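Local coordinates for protein lipocalin AI-4 (Rhodnius prolixus, PDB 5HAE) that probably sequesters cysteinyl leukotrienes as a secreted triabin-family lipocalin, here holding a hydroxylated eicosanoid fatty acid together with glutathione, at residues Gly77-Gln82 against Ser93-Val98. Sequence-based numbering, arbitrary orientation.
Sequences GFYSFQ and SYMAVV. With EAH ((5S,7E,9E,11Z,14Z)-5-hydroxyicosa-7,9,11,14-tetraenoic acid), chain B.
Phe81 and Met95 meet on the inner wall of a lipocalin barrel, where antiparallel strands 78-85 and 90-100 form a beta hairpin beside the bound eicosanoid. Two hydrogen-bonded pairs set the register, Tyr79 with Met95 and Phe81 with Ser93; the straightest bond runs from Phe81 N to Ser93 O (2.8 Å, 173°). The face carrying Tyr79, Phe81, Ser93 and Met95 is buried and turned to the ligand. Met95 CG, between the backbone N and the carbonyl carbon (chi1 73°), lies 3.7 Å from Phe81 CE1 at the ring edge, and bends at chi2 and chi3 carry SD obliquely beside the ring as a Met-aromatic contact. Ligand C16 lies over a face of that ring, Met95 CB approaches C15, and Ser93 OG, hydrogen-bonded to Tyr114, comes 3.5 Å from ligand C14. The reverse face opens to solvent at Ser80, which is partly exposed: its CB still touches Tyr94 CE2 (3.8 Å), while a water links Ser80 OG with Tyr94 OH. At Gly77 another water accepts from Val97 N and donates to Gly77 O. On the same face as Ser80, packing stays tight where Ala96 CB sits over the centre of the Phe78 ring, 3.6 Å from its centroid.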
loop_
_atom_site.group_PDB
_atom_site.type_symbol
_atom_site.label_atom_id
_atom_site.label_comp_id
_atom_site.label_asym_id
_atom_site.label_seq_id
_atom_site.Cartn_x
_atom_site.Cartn_y
_atom_site.Cartn_z
ATOM N N GLY A 77 -8.761 -5.659 8.170
ATOM C CA GLY A 77 -7.995 -5.555 6.943
ATOM C C GLY A 77 -6.817 -4.588 7.016
ATOM O O GLY A 77 -5.942 -4.583 6.140
ATOM N N PHE A 78 -6.782 -3.762 8.056
ATOM C CA PHE A 78 -5.714 -2.769 8.164
ATOM C C PHE A 78 -4.483 -3.251 8.909
ATOM O O PHE A 78 -4.575 -4.060 9.836
ATOM C CB PHE A 78 -6.240 -1.498 8.822
ATOM C CG PHE A 78 -6.835 -0.546 7.847
ATOM C CD1 PHE A 78 -8.156 -0.657 7.477
ATOM C CD2 PHE A 78 -6.064 0.444 7.268
ATOM C CE1 PHE A 78 -8.695 0.220 6.562
ATOM C CE2 PHE A 78 -6.616 1.319 6.351
ATOM C CZ PHE A 78 -7.921 1.200 6.007
ATOM N N TYR A 79 -3.331 -2.736 8.466
ATOM C CA TYR A 79 -2.037 -3.021 9.067
ATOM C C TYR A 79 -1.331 -1.725 9.419
ATOM O O TYR A 79 -1.470 -0.728 8.716
ATOM C CB TYR A 79 -1.159 -3.844 8.116
ATOM C CG TYR A 79 -1.663 -5.244 7.913
ATOM C CD1 TYR A 79 -2.624 -5.525 6.951
ATOM C CD2 TYR A 79 -1.207 -6.283 8.711
ATOM C CE1 TYR A 79 -3.106 -6.796 6.778
ATOM C CE2 TYR A 79 -1.674 -7.564 8.534
ATOM C CZ TYR A 79 -2.631 -7.812 7.574
ATOM O OH TYR A 79 -3.108 -9.083 7.402
ATOM N N SER A 80 -0.570 -1.748 10.499
ATOM C CA SER A 80 0.311 -0.641 10.849
ATOM C C SER A 80 1.758 -1.039 10.571
ATOM O O SER A 80 2.195 -2.088 11.042
ATOM C CB SER A 80 0.160 -0.265 12.322
ATOM O OG SER A 80 1.126 0.716 12.673
ATOM N N PHE A 81 2.492 -0.215 9.824
ATOM C CA PHE A 81 3.911 -0.482 9.591
ATOM C C PHE A 81 4.786 0.562 10.270
ATOM O O PHE A 81 4.572 1.763 10.122
ATOM C CB PHE A 81 4.200 -0.565 8.088
ATOM C CG PHE A 81 3.765 -1.866 7.487
ATOM C CD1 PHE A 81 2.474 -2.023 7.000
ATOM C CD2 PHE A 81 4.630 -2.956 7.465
ATOM C CE1 PHE A 81 2.055 -3.243 6.473
ATOM C CE2 PHE A 81 4.224 -4.176 6.947
ATOM C CZ PHE A 81 2.931 -4.318 6.448
ATOM N N GLN A 82 5.743 0.091 11.061
ATOM C CA GLN A 82 6.743 0.965 11.640
ATOM C C GLN A 82 7.972 0.882 10.754
ATOM O O GLN A 82 8.581 -0.186 10.645
ATOM C CB GLN A 82 7.074 0.568 13.085
ATOM C CG GLN A 82 7.892 1.609 13.825
ATOM C CD GLN A 82 7.188 2.955 13.895
ATOM O OE1 GLN A 82 5.963 3.018 14.057
ATOM N NE2 GLN A 82 7.957 4.040 13.764
ATOM N N SER A 93 2.999 4.002 9.080
ATOM C CA SER A 93 2.108 4.087 7.919
ATOM C C SER A 93 1.053 2.992 8.004
ATOM O O SER A 93 1.311 1.912 8.539
ATOM C CB SER A 93 2.904 3.982 6.609
ATOM O OG SER A 93 2.076 4.258 5.481
ATOM N N TYR A 94 -0.144 3.278 7.506
ATOM C CA TYR A 94 -1.254 2.340 7.636
ATOM C C TYR A 94 -1.715 1.915 6.258
ATOM O O TYR A 94 -1.681 2.703 5.326
ATOM C CB TYR A 94 -2.408 2.967 8.413
ATOM C CG TYR A 94 -2.053 3.313 9.830
ATOM C CD1 TYR A 94 -1.342 4.473 10.126
ATOM C CD2 TYR A 94 -2.418 2.475 10.877
ATOM C CE1 TYR A 94 -1.003 4.787 11.420
ATOM C CE2 TYR A 94 -2.099 2.787 12.165
ATOM C CZ TYR A 94 -1.385 3.937 12.438
ATOM O OH TYR A 94 -1.068 4.234 13.738
ATOM N N MET A 95 -2.145 0.671 6.128
ATOM C CA MET A 95 -2.519 0.171 4.816
ATOM C C MET A 95 -3.591 -0.898 4.891
ATOM O O MET A 95 -3.679 -1.618 5.880
ATOM C CB MET A 95 -1.282 -0.385 4.117
ATOM C CG MET A 95 -0.880 -1.706 4.743
ATOM S SD MET A 95 -0.367 -2.879 3.517
ATOM C CE MET A 95 -1.964 -3.500 3.154
ATOM N N ALA A 96 -4.399 -1.000 3.838
ATOM C CA ALA A 96 -5.307 -2.139 3.676
ATOM C C ALA A 96 -5.286 -2.620 2.226
ATOM O O ALA A 96 -5.167 -1.817 1.304
ATOM C CB ALA A 96 -6.726 -1.764 4.095
ATOM N N VAL A 97 -5.384 -3.926 2.018
ATOM C CA VAL A 97 -5.526 -4.435 0.662
ATOM C C VAL A 97 -6.998 -4.407 0.258
ATOM O O VAL A 97 -7.824 -5.115 0.830
ATOM C CB VAL A 97 -4.966 -5.852 0.529
ATOM C CG1 VAL A 97 -5.189 -6.383 -0.892
ATOM C CG2 VAL A 97 -3.485 -5.849 0.869
ATOM N N VAL A 98 -7.316 -3.572 -0.723
ATOM C CA VAL A 98 -8.686 -3.401 -1.176
ATOM C C VAL A 98 -9.139 -4.576 -2.062
ATOM O O VAL A 98 -10.209 -5.137 -1.857
ATOM C CB VAL A 98 -8.861 -2.076 -1.954
ATOM C CG1 VAL A 98 -10.275 -1.970 -2.485
ATOM C CG2 VAL A 98 -8.569 -0.877 -1.055
HETATM O O1 EAH B . 1.477 7.444 -1.268
HETATM C C1 EAH B . 0.925 7.795 -0.190
HETATM O O2 EAH B . 0.551 6.918 0.633
HETATM C C2 EAH B . 0.702 9.262 0.107
HETATM C C3 EAH B . 2.025 9.920 0.448
HETATM C C4 EAH B . 2.914 8.852 1.025
HETATM C C5 EAH B . 3.985 9.429 1.880
HETATM O O3 EAH B . 5.180 9.580 1.133
HETATM C C6 EAH B . 4.124 8.427 3.003
HETATM C C7 EAH B . 5.046 7.279 2.652
HETATM C C8 EAH B . 4.945 6.160 3.405
HETATM C C9 EAH B . 5.412 4.831 2.864
HETATM C C10 EAH B . 5.075 3.696 3.503
HETATM C C11 EAH B . 5.686 2.401 3.017
HETATM C C12 EAH B . 5.341 1.206 3.533
HETATM C C13 EAH B . 4.315 1.053 4.637
HETATM C C14 EAH B . 2.908 1.127 4.060
HETATM C C15 EAH B . 2.339 0.161 3.304
HETATM C C16 EAH B . 3.053 -1.128 2.943
HETATM C C17 EAH B . 2.668 -1.578 1.550
HETATM C C18 EAH B . 3.139 -3.006 1.372
HETATM C C19 EAH B . 2.871 -3.494 -0.031
HETATM C C20 EAH B . 3.445 -4.888 -0.180
HETATM O O HOH W 1 -5.458 -6.054 4.017
HETATM O O HOH W 2 -0.077 2.053 14.925
#